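Aminoglycoside N(3)-acetyltransferase, AAC(3)-IVa (Escherichia coli, PDB 6MN3) transfers the acetyl group of acetyl-CoA to the 3-amino group of 2-deoxystreptamine aminoglycosides, probably conferring resistance to drugs such as gentamicin and apramycin. Local coordinates at residues A[7-12]-A[39-44]; A[25-30]-A[139-144]; A[57-62]-A[109-114]; A[152-157]-A[224-229]. All coordinates share one frame; numbering follows the deposited sequence.

Interaction 1: residues A[7-12]-A[39-44]; sequences WRKAEL and LEDGPL
D41 OD2 receives the ammonium NZ of K9 at 2.8 Å in a hydrogen-bonded salt bridge, the nitrogen standing above the carboxylate plane, 38° out of it. Lysine suits this place because its long chain, bent at chi2 and again at chi3 (57°), can cross the short aspartate at nearly a right angle and still bring its charge to the oxygen. A water adds weak links from the same OD2 to K9 N. The backbones meet in a single bridge, E40 N donating to W7 O at 2.9 Å. The fold here is a junction of two helix starts: R8 is the N-cap of helix 9-19, and the type II turn L39-G42, with D41 at positive phi, leads into helix 42-54. E11 OE1 accepts from R8 N at 3.0 Å, one half of a capping box, the side chain of the third helical residue accepting from the N-cap amide. R8 and E40 run side by side, their guanidinium and carboxylate planes 20° apart; E40 OE1 lies 3.2 Å from R8 NE but well off the guanidinium plane, a purely electrostatic pairing to a poorly ordered glutamate. Next to these charged pairs L39 provides the apolar part of the contact. Its CD2 meets W7 CB at 3.6 Å and L12 CD2 at 3.7 Å, while L12 and L39 also lie against A49 and L46 of helix 42-54.

Interaction 2: residues A[25-30]-A[139-144]; sequences GVLLVH and DGQVLL
Two parallel neighbours in the middle of the mixed central sheet, strands 26-31 and 141-145, are laced together here, their short axes 4.6 Å apart. The ladder alternates as parallel strands require. L28 turns both its polar atoms to the partner, its N giving to Q141 O and its O taking L143 N, each at 2.8 Å, so that the two bonds straddle V142. V26 O and H30 N extend the pattern to Q141 N and L143 O, whereas L27 and V29 direct their bonds to strand 59-63. Just before strand 141-145, V26 O comes within 3.2 Å of the CA of G140, where a residue without a side chain fits the close backbone approach. On one face L27 CD1 lies over L143 CB at 3.8 Å, and V29 runs alongside L143, which reaches L16 and L19 of helix 9-19. Q141 shares this face: its aliphatic CB touches L27 CD1, while its amide bonds to T22 N and G20 O, a fitting double role at the start of the strand, next to the loop that follows helix 9-19. The other face carries H30. Its CG is anti to the carbonyl carbon (chi1 -42°), bringing CD2 to 3.5 Å from L144 CD2, while V142 CG1 meets the ring edge, near its plane, at 3.7 Å from H30 CD2. V142 is covered by I226 of helix 223-236. Beta-branched and leucine residues on both faces, with helices packed above and below, are typical of the core strands of an alpha/beta fold.

Interaction 3: residues A[57-62]-A[109-114]; sequences GGTLVM and AGPQAE
The side chains of T59 and Q112 cross at about a right angle. The T59 hydroxyl accepts from the backbone of Q112, with Q112 N 2.8 Å from T59 OG1, and Q112 CB touches T59 OG1 at 3.2 Å. With OG1 anti to the carbonyl carbon of T59 (chi1 -60°), the hydroxyl faces the turn and the methyl CG2 is left to lie against A109 O and, at 3.7 Å, A113 N. A threonine suits the spot by offering an acceptor and a small apolar branch at once. The Q112 chain bends at chi2, and its end leads off to a weak bond with Q115. P111 comes in along the strand's start, its CD 3.2 Å from G58 O. This is the end of a short antiparallel pairing in the central sheet, L60 and A109 forming a hydrogen-bonded pair with both bonds 2.9 Å long; their side chains share a face covered by F91 and R51. After it the chain turns sharply at G110 (phi 145°). A side chain here would run into T59 CA and G58 O and jam against the preceding carbonyl, so glycine suits the place. G110 begins the type I turn to A113, where Q112 serves as the N-cap of helix 113-117.

Interaction 4: residues A[152-157]-A[224-229]; sequences NTTLHL and RDIVAT
Methyl-to-methyl packing dominates where I226 and V227 of helix 223-236 face the start of helix 154-161. With I226 CG1 beside the backbone N (chi1 -64°), CG2 falls anti to that N and sits 3.7 Å from L155 CD2 and 3.8 Å from T154 CG2, the I226 side chain crossing both of theirs at about a right angle. V227 CG2 meets the same T154 methyl from a direction roughly at right angles to that of I226, at 3.7 Å, and reaches L157 CD2 at 4.1 Å. Branched apolar residues suit both places, since they offer methyls to T154, L155 and L157 together; threonine fits opposite them because it supplies a small apolar methyl while staying short. Polar-to-apolar contact comes from N152, which approaches from the opposite direction, its ND2 3.4 Å from I226 CD1. The amide has polar partners as well: ND2 bonds to H149 ND1, and OD1 accepts weakly from T154 N as a cap of the helix start. The first turn of helix 154-161 also carries H156, which touches C192 and bonds weakly to E159, a grouping consistent with a Cys-His-Glu triad but unconfirmed. The contact itself is apolar and buried, and the N152 amide finds its polar partners in H149 and T154, so cohesion probably rests on side-chain fit rather than on direct polar bonds between the two segments.

From the N terminus, the chain leading into helix 9-19 opens interaction 1, which closes a loop of 26 residues when the turn before helix 42-54 returns to it. Strand 26-31 lies inside that loop and pairs with 139-144 after 108 residues, so interactions 1 and 2 cross. Interaction 3, closing 46 residues, is nested within the loop of interaction 2, and the two touch because strand 59-63 also borders strand 26-31: L27 and V29 bond to V61. Interaction 4 follows in series, closing 66 residues; it touches interaction 2 where T153 meets H30, and helix 223-236 lies on the sheet. Interactions 1 and 4 lie on opposite sides of the chain's centre, their centres about 29 Å apart.

Interaction 1: residues A[7-12]-A[39-44]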
loop_
_atom_site.group_PDB
_atom_site.type_symbol
_atom_site.label_atom_id
_atom_site.label_comp_id
_atom_site.label_asym_id
_atom_site.label_seq_id
_atom_site.Cartn_x
_atom_site.Cartn_y
_atom_site.Cartn_z
ATOM N N TRP A 7 22.792 -6.320 -5.419
ATOM C CA TRP A 7 22.057 -6.595 -6.647
ATOM C C TRP A 7 22.151 -5.427 -7.622
ATOM O O TRP A 7 21.995 -4.264 -7.241
ATOM C CB TRP A 7 20.593 -6.891 -6.331
ATOM C CG TRP A 7 20.397 -8.181 -5.616
ATOM C CD1 TRP A 7 20.410 -8.382 -4.267
ATOM C CD2 TRP A 7 20.160 -9.464 -6.209
ATOM N NE1 TRP A 7 20.193 -9.706 -3.985
ATOM C CE2 TRP A 7 20.038 -10.392 -5.159
ATOM C CE3 TRP A 7 20.038 -9.915 -7.524
ATOM C CZ2 TRP A 7 19.800 -11.744 -5.383
ATOM C CZ3 TRP A 7 19.802 -11.257 -7.745
ATOM C CH2 TRP A 7 19.685 -12.155 -6.682
ATOM N N ARG A 8 22.401 -5.747 -8.888
ATOM C CA ARG A 8 22.456 -4.736 -9.928
ATOM C C ARG A 8 21.048 -4.353 -10.377
ATOM O O ARG A 8 20.089 -5.112 -10.217
ATOM C CB ARG A 8 23.269 -5.236 -11.121
ATOM C CG ARG A 8 24.655 -5.735 -10.763
ATOM C CD ARG A 8 25.632 -4.587 -10.619
ATOM N NE ARG A 8 26.942 -5.042 -10.165
ATOM C CZ ARG A 8 27.941 -5.376 -10.976
ATOM N NH1 ARG A 8 27.782 -5.306 -12.291
ATOM N NH2 ARG A 8 29.099 -5.779 -10.473
ATOM N N LYS A 9 20.939 -3.153 -10.952
ATOM C CA LYS A 9 19.640 -2.650 -11.387
ATOM C C LYS A 9 19.005 -3.569 -12.427
ATOM O O LYS A 9 17.819 -3.906 -12.330
ATOM C CB LYS A 9 19.787 -1.234 -11.943
ATOM C CG LYS A 9 19.603 -0.141 -10.905
ATOM C CD LYS A 9 20.754 0.848 -10.929
ATOM C CE LYS A 9 20.933 1.465 -12.311
ATOM N NZ LYS A 9 22.063 2.435 -12.347
ATOM N N ALA A 10 19.784 -3.989 -13.429
ATOM C CA ALA A 10 19.244 -4.868 -14.462
ATOM C C ALA A 10 18.818 -6.216 -13.891
ATOM O O ALA A 10 17.867 -6.825 -14.393
ATOM C CB ALA A 10 20.270 -5.059 -15.578
ATOM N N GLU A 11 19.498 -6.698 -12.850
ATOM C CA GLU A 11 19.072 -7.940 -12.213
ATOM C C GLU A 11 17.718 -7.772 -11.537
ATOM O O GLU A 11 16.867 -8.666 -11.608
ATOM C CB GLU A 11 20.116 -8.400 -11.198
ATOM C CG GLU A 11 21.461 -8.750 -11.797
ATOM C CD GLU A 11 22.431 -9.264 -10.755
ATOM O OE1 GLU A 11 23.075 -8.434 -10.083
ATOM O OE2 GLU A 11 22.539 -10.498 -10.601
ATOM N N LEU A 12 17.502 -6.632 -10.878
ATOM C CA LEU A 12 16.228 -6.394 -10.208
ATOM C C LEU A 12 15.081 -6.332 -11.211
ATOM O O LEU A 12 13.973 -6.796 -10.923
ATOM C CB LEU A 12 16.302 -5.105 -9.389
ATOM C CG LEU A 12 17.347 -5.069 -8.273
ATOM C CD1 LEU A 12 17.623 -3.637 -7.825
ATOM C CD2 LEU A 12 16.906 -5.926 -7.098
ATOM N N LEU A 39 21.613 -3.236 -2.493
ATOM C CA LEU A 39 21.599 -3.098 -3.939
ATOM C C LEU A 39 22.648 -2.078 -4.353
ATOM O O LEU A 39 23.002 -1.182 -3.583
ATOM C CB LEU A 39 20.236 -2.635 -4.466
ATOM C CG LEU A 39 18.988 -3.164 -3.774
ATOM C CD1 LEU A 39 17.789 -2.315 -4.150
ATOM C CD2 LEU A 39 18.766 -4.612 -4.156
ATOM N N GLU A 40 23.134 -2.216 -5.580
ATOM C CA GLU A 40 23.927 -1.152 -6.171
ATOM C C GLU A 40 23.009 0.002 -6.553
ATOM O O GLU A 40 21.981 -0.203 -7.208
ATOM C CB GLU A 40 24.689 -1.661 -7.392
ATOM C CG GLU A 40 25.797 -0.731 -7.847
ATOM C CD GLU A 40 26.966 -1.474 -8.458
ATOM O OE1 GLU A 40 26.870 -1.865 -9.640
ATOM O OE2 GLU A 40 27.981 -1.668 -7.756
ATOM N N ASP A 41 23.369 1.207 -6.112
ATOM C CA ASP A 41 22.684 2.485 -6.318
ATOM C C ASP A 41 21.504 2.676 -5.366
ATOM O O ASP A 41 20.783 3.676 -5.498
ATOM C CB ASP A 41 22.205 2.686 -7.765
ATOM C CG ASP A 41 23.354 2.919 -8.730
ATOM O OD1 ASP A 41 24.277 3.689 -8.385
ATOM O OD2 ASP A 41 23.341 2.328 -9.828
ATOM N N GLY A 42 21.281 1.767 -4.418
ATOM C CA GLY A 42 20.391 2.015 -3.306
ATOM C C GLY A 42 18.924 2.152 -3.666
ATOM O O GLY A 42 18.438 1.580 -4.646
ATOM N N PRO A 43 18.187 2.926 -2.858
ATOM C CA PRO A 43 16.730 3.037 -3.074
ATOM C C PRO A 43 16.350 3.599 -4.434
ATOM O O PRO A 43 15.381 3.125 -5.041
ATOM C CB PRO A 43 16.279 3.961 -1.931
ATOM C CG PRO A 43 17.368 3.871 -0.899
ATOM C CD PRO A 43 18.635 3.675 -1.671
ATOM N N LEU A 44 17.070 4.613 -4.924
ATOM C CA LEU A 44 16.826 5.111 -6.276
ATOM C C LEU A 44 17.014 4.016 -7.312
ATOM O O LEU A 44 16.278 3.957 -8.305
ATOM C CB LEU A 44 17.744 6.288 -6.593
ATOM C CG LEU A 44 17.933 7.364 -5.538
ATOM C CD1 LEU A 44 19.214 8.168 -5.816
ATOM C CD2 LEU A 44 16.699 8.252 -5.533
HETATM O O HOH W 1 23.443 -1.033 -10.548
#

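Interaction 2: residues A[25-30]-A[139-144]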
loop_
_atom_site.group_PDB
_atom_site.type_symbol
_atom_site.label_atom_id
_atom_site.label_comp_id
_atom_site.label_asym_id
_atom_site.label_seq_id
_atom_site.Cartn_x
_atom_site.Cartn_y
_atom_site.Cartn_z
ATOM N N GLY A 25 1.561 -1.583 -17.115
ATOM C CA GLY A 25 0.452 -1.628 -16.188
ATOM C C GLY A 25 0.603 -0.634 -15.053
ATOM O O GLY A 25 1.527 0.179 -15.007
ATOM N N VAL A 26 -0.343 -0.705 -14.123
ATOM C CA VAL A 26 -0.307 0.080 -12.897
ATOM C C VAL A 26 0.158 -0.832 -11.774
ATOM O O VAL A 26 -0.360 -1.944 -11.616
ATOM C CB VAL A 26 -1.682 0.693 -12.586
ATOM C CG1 VAL A 26 -1.660 1.396 -11.241
ATOM C CG2 VAL A 26 -2.085 1.659 -13.686
ATOM N N LEU A 27 1.141 -0.373 -11.000
ATOM C CA LEU A 27 1.761 -1.185 -9.958
ATOM C C LEU A 27 1.855 -0.372 -8.674
ATOM O O LEU A 27 2.582 0.625 -8.615
ATOM C CB LEU A 27 3.144 -1.670 -10.395
ATOM C CG LEU A 27 3.896 -2.563 -9.408
ATOM C CD1 LEU A 27 3.186 -3.898 -9.234
ATOM C CD2 LEU A 27 5.328 -2.773 -9.866
ATOM N N LEU A 28 1.119 -0.798 -7.648
ATOM C CA LEU A 28 1.193 -0.206 -6.319
ATOM C C LEU A 28 2.164 -1.026 -5.480
ATOM O O LEU A 28 1.986 -2.240 -5.329
ATOM C CB LEU A 28 -0.182 -0.156 -5.656
ATOM C CG LEU A 28 -0.178 0.211 -4.171
ATOM C CD1 LEU A 28 0.322 1.634 -3.972
ATOM C CD2 LEU A 28 -1.563 0.029 -3.561
ATOM N N VAL A 29 3.183 -0.368 -4.935
ATOM C CA VAL A 29 4.291 -1.049 -4.278
ATOM C C VAL A 29 4.352 -0.614 -2.822
ATOM O O VAL A 29 4.546 0.572 -2.526
ATOM C CB VAL A 29 5.627 -0.768 -4.981
ATOM C CG1 VAL A 29 6.774 -1.396 -4.205
ATOM C CG2 VAL A 29 5.589 -1.290 -6.405
ATOM N N HIS A 30 4.179 -1.575 -1.919
ATOM C CA HIS A 30 4.513 -1.419 -0.512
ATOM C C HIS A 30 5.853 -2.101 -0.273
ATOM O O HIS A 30 6.018 -3.281 -0.603
ATOM C CB HIS A 30 3.437 -2.031 0.383
ATOM C CG HIS A 30 2.037 -1.738 -0.062
ATOM N ND1 HIS A 30 1.342 -0.623 0.353
ATOM C CD2 HIS A 30 1.199 -2.423 -0.875
ATOM C CE1 HIS A 30 0.137 -0.630 -0.191
ATOM N NE2 HIS A 30 0.026 -1.711 -0.940
ATOM N N ASP A 139 -7.230 -2.024 -12.795
ATOM C CA ASP A 139 -6.708 -3.391 -12.869
ATOM C C ASP A 139 -5.232 -3.451 -12.481
ATOM O O ASP A 139 -4.441 -4.191 -13.071
ATOM C CB ASP A 139 -6.933 -3.995 -14.257
ATOM C CG ASP A 139 -7.038 -5.506 -14.222
ATOM O OD1 ASP A 139 -7.186 -6.065 -13.116
ATOM O OD2 ASP A 139 -6.977 -6.134 -15.301
ATOM N N GLY A 140 -4.859 -2.681 -11.469
ATOM C CA GLY A 140 -3.472 -2.610 -11.065
ATOM C C GLY A 140 -2.994 -3.864 -10.356
ATOM O O GLY A 140 -3.762 -4.734 -9.942
ATOM N N GLN A 141 -1.673 -3.949 -10.226
ATOM C CA GLN A 141 -1.011 -4.993 -9.463
ATOM C C GLN A 141 -0.484 -4.408 -8.158
ATOM O O GLN A 141 -0.063 -3.249 -8.104
ATOM C CB GLN A 141 0.147 -5.611 -10.252
ATOM C CG GLN A 141 -0.270 -6.501 -11.407
ATOM C CD GLN A 141 0.923 -7.030 -12.182
ATOM O OE1 GLN A 141 1.716 -6.260 -12.725
ATOM N NE2 GLN A 141 1.061 -8.350 -12.229
ATOM N N VAL A 142 -0.513 -5.220 -7.107
ATOM C CA VAL A 142 -0.007 -4.829 -5.796
ATOM C C VAL A 142 1.233 -5.662 -5.508
ATOM O O VAL A 142 1.173 -6.899 -5.491
ATOM C CB VAL A 142 -1.063 -5.010 -4.695
ATOM C CG1 VAL A 142 -0.482 -4.627 -3.344
ATOM C CG2 VAL A 142 -2.296 -4.172 -5.001
ATOM N N LEU A 143 2.352 -4.987 -5.288
ATOM C CA LEU A 143 3.628 -5.636 -5.021
ATOM C C LEU A 143 3.959 -5.444 -3.547
ATOM O O LEU A 143 4.160 -4.314 -3.091
ATOM C CB LEU A 143 4.725 -5.063 -5.913
ATOM C CG LEU A 143 6.140 -5.574 -5.638
ATOM C CD1 LEU A 143 6.185 -7.089 -5.745
ATOM C CD2 LEU A 143 7.143 -4.932 -6.589
ATOM N N LEU A 144 3.999 -6.546 -2.804
ATOM C CA LEU A 144 4.438 -6.537 -1.413
ATOM C C LEU A 144 5.926 -6.862 -1.399
ATOM O O LEU A 144 6.321 -8.009 -1.633
ATOM C CB LEU A 144 3.637 -7.537 -0.585
ATOM C CG LEU A 144 2.119 -7.349 -0.577
ATOM C CD1 LEU A 144 1.483 -8.230 0.488
ATOM C CD2 LEU A 144 1.753 -5.889 -0.354
HETATM O O HOH W 2 -0.823 -4.346 -14.048
HETATM O O HOH W 3 -3.013 -1.942 -14.584
#

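Interaction 3: residues A[57-62]-A[109-114]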
loop_
_atom_site.group_PDB
_atom_site.type_symbol
_atom_site.label_atom_id
_atom_site.label_comp_id
_atom_site.label_asym_id
_atom_site.label_seq_id
_atom_site.Cartn_x
_atom_site.Cartn_y
_atom_site.Cartn_z
ATOM N N GLY A 57 4.973 3.101 -20.601
ATOM C CA GLY A 57 3.528 3.090 -20.508
ATOM C C GLY A 57 3.024 2.787 -19.113
ATOM O O GLY A 57 1.867 3.068 -18.790
ATOM N N GLY A 58 3.888 2.220 -18.271
ATOM C CA GLY A 58 3.476 1.837 -16.939
ATOM C C GLY A 58 3.453 2.999 -15.965
ATOM O O GLY A 58 4.100 4.026 -16.156
ATOM N N THR A 59 2.686 2.820 -14.893
ATOM C CA THR A 59 2.567 3.821 -13.842
ATOM C C THR A 59 2.870 3.174 -12.501
ATOM O O THR A 59 2.281 2.144 -12.157
ATOM C CB THR A 59 1.173 4.449 -13.828
ATOM O OG1 THR A 59 0.926 5.080 -15.089
ATOM C CG2 THR A 59 1.071 5.487 -12.718
ATOM N N LEU A 60 3.789 3.777 -11.753
ATOM C CA LEU A 60 4.227 3.270 -10.459
ATOM C C LEU A 60 3.581 4.085 -9.349
ATOM O O LEU A 60 3.640 5.317 -9.368
ATOM C CB LEU A 60 5.750 3.337 -10.344
ATOM C CG LEU A 60 6.361 3.042 -8.977
ATOM C CD1 LEU A 60 6.077 1.604 -8.568
ATOM C CD2 LEU A 60 7.858 3.318 -9.005
ATOM N N VAL A 61 2.968 3.399 -8.385
ATOM C CA VAL A 61 2.261 4.047 -7.288
ATOM C C VAL A 61 2.810 3.530 -5.967
ATOM O O VAL A 61 3.096 2.337 -5.825
ATOM C CB VAL A 61 0.738 3.814 -7.368
ATOM C CG1 VAL A 61 0.014 4.766 -6.433
ATOM C CG2 VAL A 61 0.242 3.983 -8.796
ATOM N N MET A 62 2.950 4.430 -4.997
ATOM C CA MET A 62 3.426 4.098 -3.664
ATOM C C MET A 62 2.646 4.891 -2.629
ATOM O O MET A 62 2.221 6.022 -2.896
ATOM C CB MET A 62 4.922 4.398 -3.496
ATOM C CG MET A 62 5.833 3.545 -4.342
ATOM S SD MET A 62 7.550 3.875 -3.933
ATOM C CE MET A 62 8.373 3.228 -5.384
ATOM N N ALA A 109 3.868 7.971 -10.589
ATOM C CA ALA A 109 4.640 8.464 -11.725
ATOM C C ALA A 109 4.360 7.570 -12.921
ATOM O O ALA A 109 4.573 6.355 -12.851
ATOM C CB ALA A 109 6.140 8.492 -11.411
ATOM N N GLY A 110 3.886 8.168 -14.011
ATOM C CA GLY A 110 3.518 7.430 -15.195
ATOM C C GLY A 110 2.326 8.058 -15.887
ATOM O O GLY A 110 1.757 9.046 -15.415
ATOM N N PRO A 111 1.916 7.490 -17.026
ATOM C CA PRO A 111 0.788 8.071 -17.775
ATOM C C PRO A 111 -0.530 8.037 -17.022
ATOM O O PRO A 111 -1.485 8.687 -17.463
ATOM C CB PRO A 111 0.720 7.208 -19.044
ATOM C CG PRO A 111 2.042 6.501 -19.118
ATOM C CD PRO A 111 2.480 6.310 -17.702
ATOM N N GLN A 112 -0.613 7.312 -15.907
ATOM C CA GLN A 112 -1.844 7.181 -15.139
ATOM C C GLN A 112 -1.762 7.857 -13.776
ATOM O O GLN A 112 -2.685 7.707 -12.967
ATOM C CB GLN A 112 -2.197 5.702 -14.968
ATOM C CG GLN A 112 -3.676 5.407 -15.007
ATOM C CD GLN A 112 -4.218 5.352 -16.418
ATOM O OE1 GLN A 112 -3.689 4.638 -17.268
ATOM N NE2 GLN A 112 -5.281 6.107 -16.674
ATOM N N ALA A 113 -0.685 8.601 -13.506
ATOM C CA ALA A 113 -0.478 9.174 -12.178
ATOM C C ALA A 113 -1.567 10.175 -11.821
ATOM O O ALA A 113 -2.042 10.204 -10.680
ATOM C CB ALA A 113 0.895 9.838 -12.107
ATOM N N GLU A 114 -1.969 11.003 -12.783
ATOM C CA GLU A 114 -2.988 12.014 -12.529
ATOM C C GLU A 114 -4.308 11.381 -12.091
ATOM O O GLU A 114 -4.985 11.897 -11.196
ATOM C CB GLU A 114 -3.181 12.878 -13.782
ATOM C CG GLU A 114 -3.712 12.146 -15.035
ATOM C CD GLU A 114 -2.880 10.935 -15.465
ATOM O OE1 GLU A 114 -1.684 10.863 -15.113
ATOM O OE2 GLU A 114 -3.439 10.037 -16.132
#

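Interaction 4: residues A[152-157]-A[224-229]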
loop_
_atom_site.group_PDB
_atom_site.type_symbol
_atom_site.label_atom_id
_atom_site.label_comp_id
_atom_site.label_asym_id
_atom_site.label_seq_id
_atom_site.Cartn_x
_atom_site.Cartn_y
_atom_site.Cartn_z
ATOM N N ASN A 152 -0.719 -4.430 3.283
ATOM C CA ASN A 152 -1.537 -4.434 2.076
ATOM C C ASN A 152 -2.719 -3.487 2.234
ATOM O O ASN A 152 -3.809 -3.906 2.636
ATOM C CB ASN A 152 -2.021 -5.852 1.760
ATOM C CG ASN A 152 -2.613 -5.973 0.368
ATOM O OD1 ASN A 152 -2.846 -4.974 -0.311
ATOM N ND2 ASN A 152 -2.857 -7.206 -0.064
ATOM N N THR A 153 -2.507 -2.210 1.904
ATOM C CA THR A 153 -3.529 -1.190 2.116
ATOM C C THR A 153 -4.824 -1.520 1.380
ATOM O O THR A 153 -5.913 -1.163 1.850
ATOM C CB THR A 153 -2.986 0.173 1.678
ATOM O OG1 THR A 153 -1.895 0.545 2.529
ATOM C CG2 THR A 153 -4.055 1.245 1.753
ATOM N N THR A 154 -4.732 -2.220 0.244
ATOM C CA THR A 154 -5.928 -2.571 -0.518
ATOM C C THR A 154 -6.916 -3.375 0.322
ATOM O O THR A 154 -8.129 -3.309 0.085
ATOM C CB THR A 154 -5.529 -3.338 -1.783
ATOM O OG1 THR A 154 -4.683 -2.511 -2.594
ATOM C CG2 THR A 154 -6.754 -3.738 -2.596
ATOM N N LEU A 155 -6.426 -4.113 1.321
ATOM C CA LEU A 155 -7.327 -4.839 2.210
ATOM C C LEU A 155 -8.219 -3.891 3.003
ATOM O O LEU A 155 -9.379 -4.218 3.278
ATOM C CB LEU A 155 -6.525 -5.736 3.151
ATOM C CG LEU A 155 -5.982 -7.012 2.505
ATOM C CD1 LEU A 155 -5.146 -7.812 3.490
ATOM C CD2 LEU A 155 -7.124 -7.856 1.954
ATOM N N HIS A 156 -7.702 -2.717 3.376
ATOM C CA HIS A 156 -8.538 -1.725 4.047
ATOM C C HIS A 156 -9.663 -1.252 3.136
ATOM O O HIS A 156 -10.777 -0.981 3.598
ATOM C CB HIS A 156 -7.687 -0.541 4.502
ATOM C CG HIS A 156 -6.960 -0.776 5.788
ATOM N ND1 HIS A 156 -7.611 -0.971 6.986
ATOM C CD2 HIS A 156 -5.636 -0.842 6.064
ATOM C CE1 HIS A 156 -6.720 -1.150 7.945
ATOM N NE2 HIS A 156 -5.514 -1.076 7.412
ATOM N N LEU A 157 -9.386 -1.140 1.835
ATOM C CA LEU A 157 -10.437 -0.811 0.881
ATOM C C LEU A 157 -11.502 -1.900 0.850
ATOM O O LEU A 157 -12.697 -1.610 0.718
ATOM C CB LEU A 157 -9.831 -0.605 -0.508
ATOM C CG LEU A 157 -10.754 -0.684 -1.729
ATOM C CD1 LEU A 157 -11.767 0.454 -1.727
ATOM C CD2 LEU A 157 -9.939 -0.678 -3.013
ATOM N N ARG A 224 -7.589 -6.529 -8.049
ATOM C CA ARG A 224 -8.945 -7.066 -8.103
ATOM C C ARG A 224 -9.053 -8.398 -7.371
ATOM O O ARG A 224 -10.091 -8.689 -6.765
ATOM C CB ARG A 224 -9.395 -7.219 -9.557
ATOM C CG ARG A 224 -9.408 -5.917 -10.341
ATOM C CD ARG A 224 -10.821 -5.396 -10.531
ATOM N NE ARG A 224 -10.862 -4.233 -11.415
ATOM C CZ ARG A 224 -10.913 -4.303 -12.742
ATOM N NH1 ARG A 224 -10.930 -5.482 -13.348
ATOM N NH2 ARG A 224 -10.947 -3.191 -13.464
ATOM N N ASP A 225 -7.999 -9.217 -7.408
ATOM C CA ASP A 225 -8.027 -10.476 -6.673
ATOM C C ASP A 225 -7.975 -10.244 -5.168
ATOM O O ASP A 225 -8.601 -10.988 -4.405
ATOM C CB ASP A 225 -6.870 -11.371 -7.118
ATOM C CG ASP A 225 -7.091 -11.964 -8.495
ATOM O OD1 ASP A 225 -8.265 -12.110 -8.900
ATOM O OD2 ASP A 225 -6.092 -12.289 -9.172
ATOM N N ILE A 226 -7.240 -9.221 -4.725
ATOM C CA ILE A 226 -7.185 -8.901 -3.300
ATOM C C ILE A 226 -8.568 -8.512 -2.793
ATOM O O ILE A 226 -9.014 -8.968 -1.733
ATOM C CB ILE A 226 -6.161 -7.781 -3.042
ATOM C CG1 ILE A 226 -4.752 -8.248 -3.391
ATOM C CG2 ILE A 226 -6.227 -7.318 -1.595
ATOM C CD1 ILE A 226 -3.733 -7.141 -3.373
ATOM N N VAL A 227 -9.266 -7.661 -3.545
ATOM C CA VAL A 227 -10.570 -7.176 -3.107
ATOM C C VAL A 227 -11.608 -8.290 -3.179
ATOM O O VAL A 227 -12.373 -8.507 -2.233
ATOM C CB VAL A 227 -10.989 -5.952 -3.941
ATOM C CG1 VAL A 227 -12.469 -5.654 -3.755
ATOM C CG2 VAL A 227 -10.148 -4.746 -3.554
ATOM N N ALA A 228 -11.643 -9.017 -4.298
ATOM C CA ALA A 228 -12.649 -10.062 -4.472
ATOM C C ALA A 228 -12.493 -11.163 -3.432
ATOM O O ALA A 228 -13.485 -11.636 -2.864
ATOM C CB ALA A 228 -12.568 -10.643 -5.882
ATOM N N THR A 229 -11.256 -11.587 -3.171
ATOM C CA THR A 229 -11.023 -12.626 -2.175
ATOM C C THR A 229 -11.441 -12.157 -0.788
ATOM O O THR A 229 -12.115 -12.886 -0.050
ATOM C CB THR A 229 -9.551 -13.038 -2.186
ATOM O OG1 THR A 229 -9.189 -13.482 -3.499
ATOM C CG2 THR A 229 -9.293 -14.155 -1.184
#